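Local coordinates for RIM-binding protein, isoform F (Drosophila melanogaster, PDB 6Q9M), which probably couples the recruitment of synaptic vesicles to release sites at the presynaptic active zone, and includes a central array of fibronectin type III domains, at residues A[9-14]-A[75-80]; A[26-31]-A[58-63]; A[35-40]-A[79-84]; A[42-47]-A[62-67]; A[132-137]-A[164-169]. All coordinates share one frame; numbering follows the deposited sequence.

Contact 1: residues A[9-14]-A[75-80]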
# COMPACT_ATOMS: atom_id res chain seq x y z
N PRO A 9 14.70 10.52 2.12
CA PRO A 9 13.87 11.57 2.73
C PRO A 9 13.09 12.35 1.68
O PRO A 9 13.56 12.59 0.56
CB PRO A 9 14.91 12.46 3.44
CG PRO A 9 16.06 11.58 3.69
CD PRO A 9 16.10 10.60 2.55
N ALA A 10 11.90 12.79 2.07
CA ALA A 10 10.92 13.34 1.15
C ALA A 10 10.62 14.81 1.46
O ALA A 10 10.79 15.26 2.59
CB ALA A 10 9.62 12.51 1.23
N PRO A 11 10.15 15.57 0.47
CA PRO A 11 9.80 16.97 0.72
C PRO A 11 8.63 17.07 1.68
O PRO A 11 7.89 16.12 1.90
CB PRO A 11 9.44 17.53 -0.67
CG PRO A 11 9.85 16.45 -1.67
CD PRO A 11 9.76 15.15 -0.89
N LYS A 12 8.49 18.25 2.29
CA LYS A 12 7.45 18.51 3.27
C LYS A 12 6.72 19.81 2.91
O LYS A 12 7.15 20.58 2.07
CB LYS A 12 8.03 18.59 4.69
CG LYS A 12 9.07 17.50 5.00
CD LYS A 12 9.95 17.84 6.22
CE LYS A 12 9.24 18.76 7.20
NZ LYS A 12 9.81 18.68 8.59
N HIS A 13 5.60 20.03 3.60
CA HIS A 13 4.85 21.28 3.53
C HIS A 13 4.44 21.61 2.09
O HIS A 13 4.45 22.77 1.66
CB HIS A 13 5.65 22.43 4.16
CG HIS A 13 5.93 22.22 5.61
ND1 HIS A 13 7.17 21.86 6.09
CD2 HIS A 13 5.11 22.28 6.69
CE1 HIS A 13 7.12 21.73 7.40
NE2 HIS A 13 5.88 21.98 7.80
N LEU A 14 4.02 20.58 1.36
CA LEU A 14 3.44 20.75 0.04
C LEU A 14 2.24 21.68 0.12
O LEU A 14 1.33 21.48 0.93
CB LEU A 14 3.04 19.39 -0.51
CG LEU A 14 2.44 19.38 -1.90
CD1 LEU A 14 3.31 20.21 -2.82
CD2 LEU A 14 2.27 17.95 -2.42
N ILE A 75 -1.42 15.90 -6.80
CA ILE A 75 -0.09 16.43 -7.04
C ILE A 75 0.86 15.89 -6.00
O ILE A 75 0.50 15.79 -4.81
CB ILE A 75 -0.12 17.96 -7.06
CG1 ILE A 75 -1.14 18.36 -8.14
CG2 ILE A 75 1.31 18.53 -7.29
CD1 ILE A 75 -1.22 19.82 -8.45
N SER A 76 2.06 15.56 -6.43
CA SER A 76 3.02 14.95 -5.53
C SER A 76 4.42 15.40 -5.94
O SER A 76 4.64 15.74 -7.10
CB SER A 76 2.88 13.43 -5.56
OG SER A 76 3.45 12.92 -6.75
N VAL A 77 5.34 15.42 -4.98
CA VAL A 77 6.73 15.80 -5.24
C VAL A 77 7.67 14.74 -4.69
O VAL A 77 7.50 14.26 -3.56
CB VAL A 77 7.06 17.18 -4.63
CG1 VAL A 77 8.49 17.60 -4.99
CG2 VAL A 77 6.06 18.25 -5.09
N ARG A 78 8.67 14.39 -5.49
CA ARG A 78 9.62 13.34 -5.15
C ARG A 78 11.02 13.92 -5.08
O ARG A 78 11.43 14.69 -5.96
CB ARG A 78 9.60 12.22 -6.18
CG ARG A 78 8.30 11.46 -6.23
CD ARG A 78 8.47 10.16 -6.99
NE ARG A 78 7.24 9.86 -7.71
CZ ARG A 78 7.07 8.81 -8.51
NH1 ARG A 78 8.06 7.94 -8.68
NH2 ARG A 78 5.91 8.64 -9.12
N SER A 79 11.74 13.54 -4.03
CA SER A 79 13.16 13.82 -3.92
C SER A 79 13.91 12.88 -4.85
O SER A 79 13.62 11.69 -4.91
CB SER A 79 13.65 13.60 -2.49
OG SER A 79 13.19 14.60 -1.61
N VAL A 80 14.91 13.41 -5.55
CA VAL A 80 15.76 12.61 -6.42
C VAL A 80 17.19 12.75 -5.92
O VAL A 80 17.65 13.87 -5.67
CB VAL A 80 15.64 13.02 -7.89
CG1 VAL A 80 16.46 12.08 -8.75
CG2 VAL A 80 14.18 13.01 -8.34
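The pyrrolidine ring of Pro-11 presents CG and CD to strand 75-80: CG lies 3.8 Å from Val-77 CG1, while CD approaches the hydroxyl of Ser-79, with Pro-11 CD and Ser-79 OG 3.5 Å apart. Trp-28 also packs against this ring. The two segments belong to opposing sheets of a fibronectin type III beta sandwich, 9-14 leading into strand A and 75-80 lying on strand F. The axes of strands 12-14 and 75-80, 9.2 Å apart at the closest, are too distant for backbone pairing, and side chains fill the interval. Val-77 suits the middle because its branched CB offers two methyls to two neighbours. With CG1 anti to the backbone N (chi1 -177°), that methyl faces Pro-11, and CG2 turns to Leu-14, where Val-77 CG2 and Leu-14 CD1 are 4.1 Å apart. The other leucine methyl reaches the opposite backbone, Leu-14 CD2 standing 3.7 Å from Ile-75 O; that carbonyl is hydrogen-bonded to Thr-93. A leucine thus covers both a side chain and a peptide group. Ser-76 and Arg-78 project from the other side of their strand, where both engage Asp-89 and Arg-78 also makes a cation-pi contact with Tyr-45. At the loop end of the contact the packing becomes polar. A small serine can tuck its hydroxyl under the leading chain, in reach of a loop carbonyl: Ser-79 OG donates to Pro-9 O at 3.0 Å, meeting the C=O bond at 138° and tilted 16° from the carbonyl plane.

Contact 2: residues A[26-31]-A[58-63]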
# COMPACT_ATOMS: atom_id res chain seq x y z
N ILE A 26 2.53 25.78 -6.95
CA ILE A 26 2.73 25.05 -5.71
C ILE A 26 4.07 25.43 -5.10
O ILE A 26 4.98 25.93 -5.77
CB ILE A 26 2.69 23.52 -5.88
CG1 ILE A 26 3.94 23.06 -6.62
CG2 ILE A 26 1.39 23.06 -6.53
CD1 ILE A 26 3.99 21.56 -6.85
N GLY A 27 4.18 25.16 -3.80
CA GLY A 27 5.43 25.32 -3.08
C GLY A 27 5.62 24.16 -2.13
O GLY A 27 4.67 23.44 -1.80
N TRP A 28 6.87 23.97 -1.71
CA TRP A 28 7.21 22.90 -0.77
C TRP A 28 8.49 23.29 -0.03
O TRP A 28 9.09 24.35 -0.27
CB TRP A 28 7.34 21.54 -1.47
CG TRP A 28 8.44 21.42 -2.50
CD1 TRP A 28 9.72 20.99 -2.29
CD2 TRP A 28 8.34 21.73 -3.90
NE1 TRP A 28 10.43 21.01 -3.47
CE2 TRP A 28 9.61 21.47 -4.47
CE3 TRP A 28 7.32 22.24 -4.72
CZ2 TRP A 28 9.89 21.70 -5.84
CZ3 TRP A 28 7.60 22.45 -6.08
CH2 TRP A 28 8.88 22.18 -6.62
N SER A 29 8.89 22.43 0.91
CA SER A 29 10.08 22.62 1.72
C SER A 29 11.03 21.44 1.52
O SER A 29 10.59 20.32 1.26
CB SER A 29 9.72 22.74 3.21
OG SER A 29 8.75 23.74 3.41
N PRO A 30 12.33 21.67 1.63
CA PRO A 30 13.28 20.57 1.42
C PRO A 30 13.17 19.52 2.51
O PRO A 30 12.81 19.83 3.66
CB PRO A 30 14.66 21.27 1.47
CG PRO A 30 14.39 22.74 1.58
CD PRO A 30 13.00 22.92 2.05
N PRO A 31 13.59 18.29 2.21
CA PRO A 31 13.58 17.23 3.22
C PRO A 31 14.62 17.47 4.29
O PRO A 31 15.63 18.14 4.08
CB PRO A 31 13.93 15.97 2.41
CG PRO A 31 14.72 16.50 1.26
CD PRO A 31 14.03 17.79 0.90
N GLU A 58 17.45 25.72 -6.75
CA GLU A 58 16.42 26.65 -7.16
C GLU A 58 15.46 26.88 -5.99
O GLU A 58 15.55 26.24 -4.94
CB GLU A 58 15.68 26.11 -8.38
CG GLU A 58 16.61 25.62 -9.48
CD GLU A 58 15.95 25.65 -10.84
OE1 GLU A 58 15.36 24.63 -11.24
OE2 GLU A 58 16.03 26.71 -11.52
N ARG A 59 14.53 27.81 -6.18
CA ARG A 59 13.50 27.99 -5.17
C ARG A 59 12.54 26.82 -5.29
O ARG A 59 12.29 26.33 -6.39
CB ARG A 59 12.77 29.32 -5.35
CG ARG A 59 13.68 30.53 -5.07
CD ARG A 59 12.96 31.63 -4.33
NE ARG A 59 11.62 31.85 -4.87
CZ ARG A 59 10.95 32.99 -4.76
NH1 ARG A 59 9.74 33.09 -5.29
NH2 ARG A 59 11.49 34.03 -4.14
N THR A 60 12.04 26.35 -4.14
CA THR A 60 11.16 25.19 -4.06
C THR A 60 9.72 25.59 -4.37
O THR A 60 8.80 25.47 -3.55
CB THR A 60 11.27 24.52 -2.69
OG1 THR A 60 11.05 25.49 -1.66
CG2 THR A 60 12.64 23.89 -2.51
N ARG A 61 9.54 26.11 -5.58
CA ARG A 61 8.23 26.46 -6.10
C ARG A 61 8.13 25.93 -7.53
O ARG A 61 9.14 25.65 -8.18
CB ARG A 61 8.01 27.97 -6.08
CG ARG A 61 7.88 28.59 -4.70
CD ARG A 61 6.93 29.78 -4.73
NE ARG A 61 7.12 30.71 -3.62
CZ ARG A 61 6.78 30.46 -2.36
NH1 ARG A 61 7.00 31.39 -1.42
NH2 ARG A 61 6.22 29.30 -2.02
N ALA A 62 6.91 25.82 -8.03
CA ALA A 62 6.74 25.37 -9.40
C ALA A 62 5.39 25.82 -9.94
O ALA A 62 4.39 25.85 -9.21
CB ALA A 62 6.86 23.84 -9.51
N LEU A 63 5.38 26.15 -11.23
CA LEU A 63 4.17 26.46 -11.98
C LEU A 63 3.92 25.29 -12.92
O LEU A 63 4.73 25.01 -13.81
CB LEU A 63 4.33 27.77 -12.75
CG LEU A 63 3.14 28.25 -13.58
CD1 LEU A 63 2.00 28.73 -12.67
CD2 LEU A 63 3.55 29.34 -14.57
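Trp-28 lays one face of its indole over Thr-60 and turns the rim of its six-membered ring to Ala-62. Its CG sits between the backbone N and the carbonyl carbon (chi1 63°), which swings the ring over the neighbouring segment. Thr-60 CB is 3.8 Å from the centroid of the five-membered ring and only 14° off its normal, a CH-pi contact. Further along the same face come Thr-60 O and Arg-61 N, displaced toward the rim. At the edge, Ala-62 CB is 3.8 Å from Trp-28 CZ3, and Ile-26 CG1 also lies in the ring plane; a methyl is small enough to fit against so broad a rim. Threonine suits its place because its CB covers the indole while Thr-60 OG1 donates to Trp-28 O at 2.7 Å. Trp-28 N in turn bonds to Thr-60 O, so the backbone of the tryptophan is gripped by the residue its ring covers. Beyond it the strands pair antiparallel, Ile-26 N reaching Ala-62 O at 2.9 Å with an N-H...O angle of 169°. On the sheet face turned from the indole, Gly-27 pairs with Arg-61, whose guanidinium forms a salt bridge with Glu-17; a CB here would probably crowd Arg-61 NH2. An alanine at Trp-28 would keep the backbone bonds but is likely to leave Thr-60 CB and Ala-62 CB facing a large gap, and Tyr-42 without its edge-to-face partner. Such a tryptophan on strand B, beside strand E, is a hallmark of fibronectin type III domains.

Contact 3: residues A[35-40]-A[79-84]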
# COMPACT_ATOMS: atom_id res chain seq x y z
N GLY A 35 21.70 11.90 6.31
CA GLY A 35 23.07 11.44 6.23
C GLY A 35 23.39 10.67 4.97
O GLY A 35 24.53 10.73 4.49
N TYR A 36 22.41 9.94 4.43
CA TYR A 36 22.55 9.24 3.16
C TYR A 36 21.45 9.70 2.21
O TYR A 36 20.50 10.39 2.60
CB TYR A 36 22.51 7.71 3.34
CG TYR A 36 21.40 7.17 4.23
CD1 TYR A 36 21.67 6.77 5.54
CD2 TYR A 36 20.10 7.02 3.76
CE1 TYR A 36 20.67 6.26 6.35
CE2 TYR A 36 19.09 6.52 4.57
CZ TYR A 36 19.39 6.14 5.86
OH TYR A 36 18.40 5.63 6.67
N ASN A 37 21.59 9.30 0.94
CA ASN A 37 20.57 9.58 -0.07
C ASN A 37 20.20 11.06 -0.10
O ASN A 37 19.03 11.42 -0.20
CB ASN A 37 19.32 8.72 0.16
CG ASN A 37 19.49 7.28 -0.30
OD1 ASN A 37 20.30 6.98 -1.18
ND2 ASN A 37 18.73 6.37 0.30
N LEU A 38 21.21 11.93 0.01
CA LEU A 38 20.92 13.36 0.06
C LEU A 38 20.33 13.84 -1.26
O LEU A 38 20.67 13.35 -2.35
CB LEU A 38 22.16 14.17 0.42
CG LEU A 38 21.90 15.58 0.98
CD1 LEU A 38 20.59 15.69 1.77
CD2 LEU A 38 23.06 16.04 1.84
N ILE A 39 19.47 14.82 -1.16
CA ILE A 39 18.60 15.20 -2.25
C ILE A 39 19.37 16.02 -3.28
O ILE A 39 20.15 16.92 -2.93
CB ILE A 39 17.40 15.98 -1.69
CG1 ILE A 39 16.64 16.65 -2.80
CG2 ILE A 39 17.87 17.01 -0.68
CD1 ILE A 39 15.44 17.21 -2.27
N ASP A 40 19.10 15.74 -4.55
CA ASP A 40 19.75 16.33 -5.72
C ASP A 40 18.80 17.15 -6.59
O ASP A 40 19.19 18.19 -7.12
CB ASP A 40 20.40 15.21 -6.55
CG ASP A 40 21.17 15.74 -7.74
OD1 ASP A 40 22.39 15.97 -7.60
OD2 ASP A 40 20.57 15.90 -8.83
N SER A 79 11.74 13.54 -4.03
CA SER A 79 13.16 13.82 -3.92
C SER A 79 13.91 12.88 -4.85
O SER A 79 13.62 11.69 -4.91
CB SER A 79 13.65 13.60 -2.49
OG SER A 79 13.19 14.60 -1.61
N VAL A 80 14.91 13.41 -5.55
CA VAL A 80 15.76 12.61 -6.42
C VAL A 80 17.19 12.75 -5.92
O VAL A 80 17.65 13.87 -5.67
CB VAL A 80 15.64 13.02 -7.89
CG1 VAL A 80 16.46 12.08 -8.75
CG2 VAL A 80 14.18 13.01 -8.34
N THR A 81 17.86 11.62 -5.73
CA THR A 81 19.25 11.61 -5.31
C THR A 81 20.14 11.61 -6.56
O THR A 81 19.66 11.52 -7.69
CB THR A 81 19.54 10.41 -4.42
OG1 THR A 81 19.47 9.21 -5.20
CG2 THR A 81 18.52 10.32 -3.29
N GLN A 82 21.46 11.65 -6.37
CA GLN A 82 22.35 11.58 -7.52
C GLN A 82 22.28 10.21 -8.19
O GLN A 82 22.29 10.13 -9.43
CB GLN A 82 23.79 11.91 -7.12
CG GLN A 82 24.73 12.03 -8.32
CD GLN A 82 26.07 12.62 -7.97
OE1 GLN A 82 26.51 12.55 -6.83
NE2 GLN A 82 26.73 13.23 -8.96
N ASN A 83 22.23 9.13 -7.41
CA ASN A 83 22.06 7.81 -8.03
C ASN A 83 20.70 7.64 -8.70
O ASN A 83 20.43 6.56 -9.24
CB ASN A 83 22.32 6.68 -7.02
CG ASN A 83 21.74 6.96 -5.64
OD1 ASN A 83 20.63 7.47 -5.51
ND2 ASN A 83 22.49 6.59 -4.60
N ARG A 84 19.85 8.66 -8.66
CA ARG A 84 18.49 8.72 -9.24
C ARG A 84 17.48 7.95 -8.40
O ARG A 84 16.38 7.67 -8.89
CB ARG A 84 18.43 8.25 -10.70
CG ARG A 84 19.51 8.86 -11.62
CD ARG A 84 19.46 10.39 -11.65
NE ARG A 84 18.32 10.89 -12.41
CZ ARG A 84 17.93 12.17 -12.42
NH1 ARG A 84 18.60 13.08 -11.73
NH2 ARG A 84 16.87 12.53 -13.13
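Ile-39 and Asp-40 make the tight part of this contact, closing on Ser-79 and Val-80 where strands C and F of the fibronectin type III sandwich meet at one end of their sheet. The single backbone bond across the segments runs from Asp-40 N to Val-80 O, 2.6 Å long, in the carbonyl plane. Beside it the isoleucine stretches out, CG1 anti to the backbone N (chi1 168°) and CD1 carried straight on, until Ile-39 CD1 lies 3.5 Å from Ser-79 OG. Pro-31 also touches Ile-39, so a long aliphatic chain suits this border between core and loops. Replacing Ile-39 by alanine would remove CG1 and CD1 and would probably open a gap beside Pro-31 and Ser-79. Thr-81 closes the compact side against the incoming loop, with its methyl near Asn-37 O, although the rotation of this threonine side chain is doubtful. Past this point the chains part. A type I turn from Thr-81 to Arg-84, held by Arg-84 N bonding to Thr-81 O, leads away toward solvent, and exposed Gln-82 sends its amide off from the contact. Here polar residues suit the surroundings, and their contacts are correspondingly loose. The guanidinium of Arg-84 rests one face on Val-80 CG1 of its own segment, offset toward the rim. Asp-40, with CG anti to its backbone nitrogen (chi1 -176°), points its carboxylate to the same region; their charges may attract weakly, yet Asp-40 OD2 and Arg-84 NH1 remain 4.5 Å apart, too far for a salt bridge.

Contact 4: residues A[42-47]-A[62-67]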
# COMPACT_ATOMS: atom_id res chain seq x y z
N TYR A 42 14.17 17.69 -7.57
CA TYR A 42 12.79 17.36 -7.28
C TYR A 42 12.05 17.01 -8.57
O TYR A 42 12.33 17.57 -9.64
CB TYR A 42 12.07 18.52 -6.59
CG TYR A 42 12.66 18.97 -5.29
CD1 TYR A 42 13.64 19.96 -5.25
CD2 TYR A 42 12.23 18.42 -4.10
CE1 TYR A 42 14.18 20.38 -4.04
CE2 TYR A 42 12.76 18.84 -2.89
CZ TYR A 42 13.73 19.81 -2.86
OH TYR A 42 14.25 20.19 -1.64
N HIS A 43 11.10 16.09 -8.45
CA HIS A 43 10.24 15.65 -9.53
C HIS A 43 8.80 15.97 -9.13
O HIS A 43 8.33 15.48 -8.10
CB HIS A 43 10.39 14.16 -9.80
CG HIS A 43 11.57 13.80 -10.63
ND1 HIS A 43 12.44 14.73 -11.14
CD2 HIS A 43 12.04 12.59 -11.04
CE1 HIS A 43 13.39 14.12 -11.84
NE2 HIS A 43 13.17 12.82 -11.79
N VAL A 44 8.12 16.77 -9.94
CA VAL A 44 6.73 17.14 -9.68
C VAL A 44 5.84 16.30 -10.57
O VAL A 44 6.02 16.28 -11.80
CB VAL A 44 6.49 18.63 -9.90
CG1 VAL A 44 5.09 19.00 -9.45
CG2 VAL A 44 7.53 19.43 -9.12
N TYR A 45 4.88 15.60 -9.97
CA TYR A 45 3.95 14.74 -10.68
C TYR A 45 2.53 15.27 -10.54
O TYR A 45 2.15 15.84 -9.51
CB TYR A 45 3.99 13.32 -10.17
CG TYR A 45 5.30 12.62 -10.42
CD1 TYR A 45 6.40 12.86 -9.61
CD2 TYR A 45 5.44 11.72 -11.46
CE1 TYR A 45 7.59 12.24 -9.83
CE2 TYR A 45 6.64 11.09 -11.69
CZ TYR A 45 7.72 11.35 -10.86
OH TYR A 45 8.93 10.73 -11.06
N VAL A 46 1.73 15.04 -11.59
CA VAL A 46 0.29 15.30 -11.55
C VAL A 46 -0.40 14.04 -12.07
O VAL A 46 -0.12 13.60 -13.19
CB VAL A 46 -0.10 16.54 -12.38
CG1 VAL A 46 -1.60 16.72 -12.42
CG2 VAL A 46 0.56 17.79 -11.81
N ASP A 47 -1.26 13.46 -11.25
CA ASP A 47 -1.89 12.16 -11.51
C ASP A 47 -0.88 11.16 -12.07
O ASP A 47 -1.12 10.47 -13.05
CB ASP A 47 -3.08 12.30 -12.46
CG ASP A 47 -3.98 13.47 -12.09
OD1 ASP A 47 -4.07 13.80 -10.89
OD2 ASP A 47 -4.60 14.07 -13.01
N ALA A 62 6.91 25.82 -8.03
CA ALA A 62 6.74 25.37 -9.40
C ALA A 62 5.39 25.82 -9.94
O ALA A 62 4.39 25.85 -9.21
CB ALA A 62 6.86 23.84 -9.51
N LEU A 63 5.38 26.15 -11.23
CA LEU A 63 4.17 26.46 -11.98
C LEU A 63 3.92 25.29 -12.92
O LEU A 63 4.73 25.01 -13.81
CB LEU A 63 4.33 27.77 -12.75
CG LEU A 63 3.14 28.25 -13.58
CD1 LEU A 63 2.00 28.73 -12.67
CD2 LEU A 63 3.55 29.34 -14.57
N ILE A 64 2.83 24.56 -12.70
CA ILE A 64 2.51 23.39 -13.50
C ILE A 64 1.44 23.75 -14.52
O ILE A 64 0.31 24.10 -14.16
CB ILE A 64 2.06 22.22 -12.63
CG1 ILE A 64 2.93 22.13 -11.38
CG2 ILE A 64 2.12 20.93 -13.43
CD1 ILE A 64 2.33 21.23 -10.30
N GLU A 65 1.78 23.62 -15.80
CA GLU A 65 0.85 23.85 -16.88
C GLU A 65 0.06 22.58 -17.19
O GLU A 65 0.35 21.49 -16.68
CB GLU A 65 1.59 24.34 -18.12
CG GLU A 65 2.32 25.64 -17.88
CD GLU A 65 1.37 26.82 -17.88
OE1 GLU A 65 1.82 27.94 -17.53
OE2 GLU A 65 0.18 26.63 -18.21
N GLY A 66 -0.96 22.73 -18.04
CA GLY A 66 -1.82 21.63 -18.43
C GLY A 66 -2.45 20.91 -17.25
O GLY A 66 -2.33 19.68 -17.14
N VAL A 67 -3.09 21.64 -16.34
CA VAL A 67 -3.80 21.04 -15.21
C VAL A 67 -5.19 21.65 -15.17
O VAL A 67 -5.37 22.78 -14.67
CB VAL A 67 -3.07 21.24 -13.88
CG1 VAL A 67 -3.75 20.44 -12.78
CG2 VAL A 67 -1.62 20.84 -14.02
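Ile-64 reaches from strand E into the core of the sandwich and meets two valines of strand C, Val-44 and Val-46. Its chain divides at CB. One branch, CG2, stops at once against a methyl of Val-46, Ile-64 CG2 lying 3.9 Å from Val-46 CG2. The other begins at CG1, anti to the carbonyl carbon (chi1 -41°), and carries the chain on toward Val-44. At the tip Ile-64 CD1 touches Val-44 CG1 at 3.6 Å, and Ile-64 CD1 is also 4.2 Å from Val-46 CG2, so the terminal methyl bridges the two valines. The isoleucine runs alongside Val-46 in the reverse sense but crosses Val-44 at a slant. Its beta branch is what lets one residue serve both neighbours: the short arm meets Val-46, and the long arm reaches Val-44 while its tip still touches Val-46. Lesser contacts extend the layer at each end: Val-44 CG2 faces Ala-62 CB at 4.5 Å, and Val-46 CG1 faces Val-67 CG1 at 4.3 Å. Ile-26 adds a further apolar wall, touching both Val-44 and Ile-64. The strand axes run in roughly the same sense, 36° apart, and come no closer than 9.5 Å, as befits members of two different sheets. On strand C, Tyr-45 points away from this layer. No hydrogen bond links the two segments; the touching groups are methyls of buried residues, which implies that these two segments are joined by apolar packing and not by polar bonds.

Contact 5: residues A[132-137]-A[164-169]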
# COMPACT_ATOMS: atom_id res chain seq x y z
N VAL A 132 -4.11 8.68 12.04
CA VAL A 132 -4.42 7.83 13.18
C VAL A 132 -4.71 6.43 12.66
O VAL A 132 -5.60 6.25 11.82
CB VAL A 132 -5.61 8.37 13.98
CG1 VAL A 132 -6.11 7.35 14.95
CG2 VAL A 132 -5.23 9.64 14.73
N VAL A 133 -3.98 5.45 13.17
CA VAL A 133 -4.18 4.05 12.81
C VAL A 133 -5.08 3.40 13.86
O VAL A 133 -4.86 3.56 15.07
CB VAL A 133 -2.85 3.30 12.69
CG1 VAL A 133 -3.08 1.88 12.21
CG2 VAL A 133 -1.91 4.07 11.74
N CYS A 134 -6.13 2.73 13.40
CA CYS A 134 -7.14 2.12 14.26
C CYS A 134 -7.25 0.65 13.89
O CYS A 134 -7.42 0.31 12.71
CB CYS A 134 -8.49 2.82 14.11
SG CYS A 134 -8.51 4.50 14.82
N VAL A 135 -7.16 -0.22 14.89
CA VAL A 135 -7.32 -1.66 14.70
C VAL A 135 -8.58 -2.06 15.44
O VAL A 135 -8.71 -1.79 16.64
CB VAL A 135 -6.10 -2.43 15.21
CG1 VAL A 135 -6.13 -3.88 14.71
CG2 VAL A 135 -4.82 -1.75 14.76
N ASN A 136 -9.54 -2.64 14.72
CA ASN A 136 -10.79 -3.09 15.33
C ASN A 136 -11.42 -1.99 16.19
O ASN A 136 -11.92 -2.23 17.30
CB ASN A 136 -10.57 -4.37 16.14
CG ASN A 136 -10.38 -5.60 15.25
OD1 ASN A 136 -10.34 -5.49 14.03
ND2 ASN A 136 -10.24 -6.76 15.87
N ASN A 137 -11.36 -0.76 15.68
CA ASN A 137 -11.90 0.44 16.31
C ASN A 137 -11.14 0.85 17.56
O ASN A 137 -11.68 1.56 18.42
CB ASN A 137 -13.39 0.26 16.64
CG ASN A 137 -14.21 -0.06 15.40
OD1 ASN A 137 -13.91 0.42 14.30
ND2 ASN A 137 -15.26 -0.87 15.57
N THR A 164 -8.20 0.82 9.98
CA THR A 164 -8.57 2.04 9.28
C THR A 164 -7.52 3.12 9.54
O THR A 164 -6.79 3.07 10.53
CB THR A 164 -9.93 2.56 9.72
OG1 THR A 164 -9.82 3.06 11.05
CG2 THR A 164 -10.96 1.44 9.72
N VAL A 165 -7.47 4.11 8.66
CA VAL A 165 -6.57 5.25 8.79
C VAL A 165 -7.35 6.53 8.51
O VAL A 165 -8.11 6.60 7.54
CB VAL A 165 -5.37 5.13 7.83
CG1 VAL A 165 -4.45 6.35 8.00
CG2 VAL A 165 -4.60 3.84 8.09
N ARG A 166 -7.20 7.52 9.38
CA ARG A 166 -7.90 8.77 9.18
C ARG A 166 -6.93 9.92 9.49
O ARG A 166 -5.95 9.76 10.24
CB ARG A 166 -9.23 8.68 10.01
CG ARG A 166 -9.03 8.08 11.42
CD ARG A 166 -10.22 8.48 12.20
NE ARG A 166 -10.20 8.49 13.66
CZ ARG A 166 -9.46 9.16 14.55
NH1 ARG A 166 -8.90 10.37 14.27
NH2 ARG A 166 -9.66 8.80 15.83
N ALA A 167 -7.15 11.05 8.83
CA ALA A 167 -6.31 12.22 8.99
C ALA A 167 -6.88 13.11 10.08
O ALA A 167 -8.06 13.45 10.05
CB ALA A 167 -6.21 13.02 7.69
N LYS A 168 -6.06 13.47 11.06
CA LYS A 168 -6.51 14.47 12.02
C LYS A 168 -6.29 15.85 11.42
O LYS A 168 -5.36 16.06 10.63
CB LYS A 168 -5.80 14.32 13.36
CG LYS A 168 -6.57 14.98 14.51
CD LYS A 168 -8.06 14.60 14.51
CE LYS A 168 -8.96 15.81 14.80
NZ LYS A 168 -10.39 15.60 14.39
N HIS A 169 -7.16 16.80 11.78
CA HIS A 169 -7.18 18.09 11.09
C HIS A 169 -5.92 18.90 11.38
O HIS A 169 -5.34 18.82 12.47
CB HIS A 169 -8.42 18.89 11.50
CG HIS A 169 -8.85 19.91 10.48
ND1 HIS A 169 -8.09 20.25 9.39
CD2 HIS A 169 -9.98 20.65 10.39
CE1 HIS A 169 -8.72 21.17 8.67
NE2 HIS A 169 -9.87 21.43 9.26
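Val-132 opens the pairing with Arg-166, and with it begins an antiparallel ladder between strands C and F of the second fibronectin type III domain. Val-132 N donates to Arg-166 O at 2.8 Å, and Arg-166 N returns a bond to Val-132 O at 3.2 Å; the same valine oxygen also receives a CA-H contact from Val-165. The two side chains run alongside, pointing the same way. Arg-166 is extended from CG to NE, which helps to bring one face of its guanidinium over the valine, offset toward the rim, with Val-132 CG1 lying 3.8 Å from Arg-166 CZ. The aliphatic valine thus covers one face of the cation, whose NH2 forms a salt bridge with Glu-139 of the adjacent strand. Val-133 comes next, opposite Val-165 in a non-hydrogen-bonded pair. Both point to the other face of the sheet and touch Trp-122 of strand 118-123, where beta-branched apolar residues suit the sandwich interior. Cys-134 returns to the face of Val-132 and forms a hydrogen-bonded pair with Thr-164. Two backbone bonds secure it, Cys-134 N to Thr-164 O at 3.0 Å and, in the carbonyl plane, Thr-164 N to Cys-134 O at 2.9 Å. Small residues fit here: Cys-134 CB packs 3.3 Å from Thr-164 OG1, while SG points back toward Arg-166. Val-135 faces away, touching Val-140 and Tyr-161. At the turn beyond, Asn-136 OD1 is hydrogen-bonded to Arg-162 N.

How the contacts relate
Contacts 1 to 4 all belong to the first fibronectin type III domain. Contacts 2 and 3 lie within its two sheets, whereas contacts 1 and 4 join one sheet to the other. Contacts 1 and 2 have centres about 9 Å apart and meet where Lys-12 O probably accepts a bond from Ser-29 N. Contact 1 shares Ser-79 and Val-80 with contact 3, and contact 2 shares Ala-62 and Leu-63 with contact 4. Tyr-42 of contact 4 also reaches Pro-30 and Pro-31 of contact 2. Contact 5 repeats in the next domain the C–F pairing of contact 3; its centre is about 23 Å from that of contact 1, with nearest atoms about 12 Å apart.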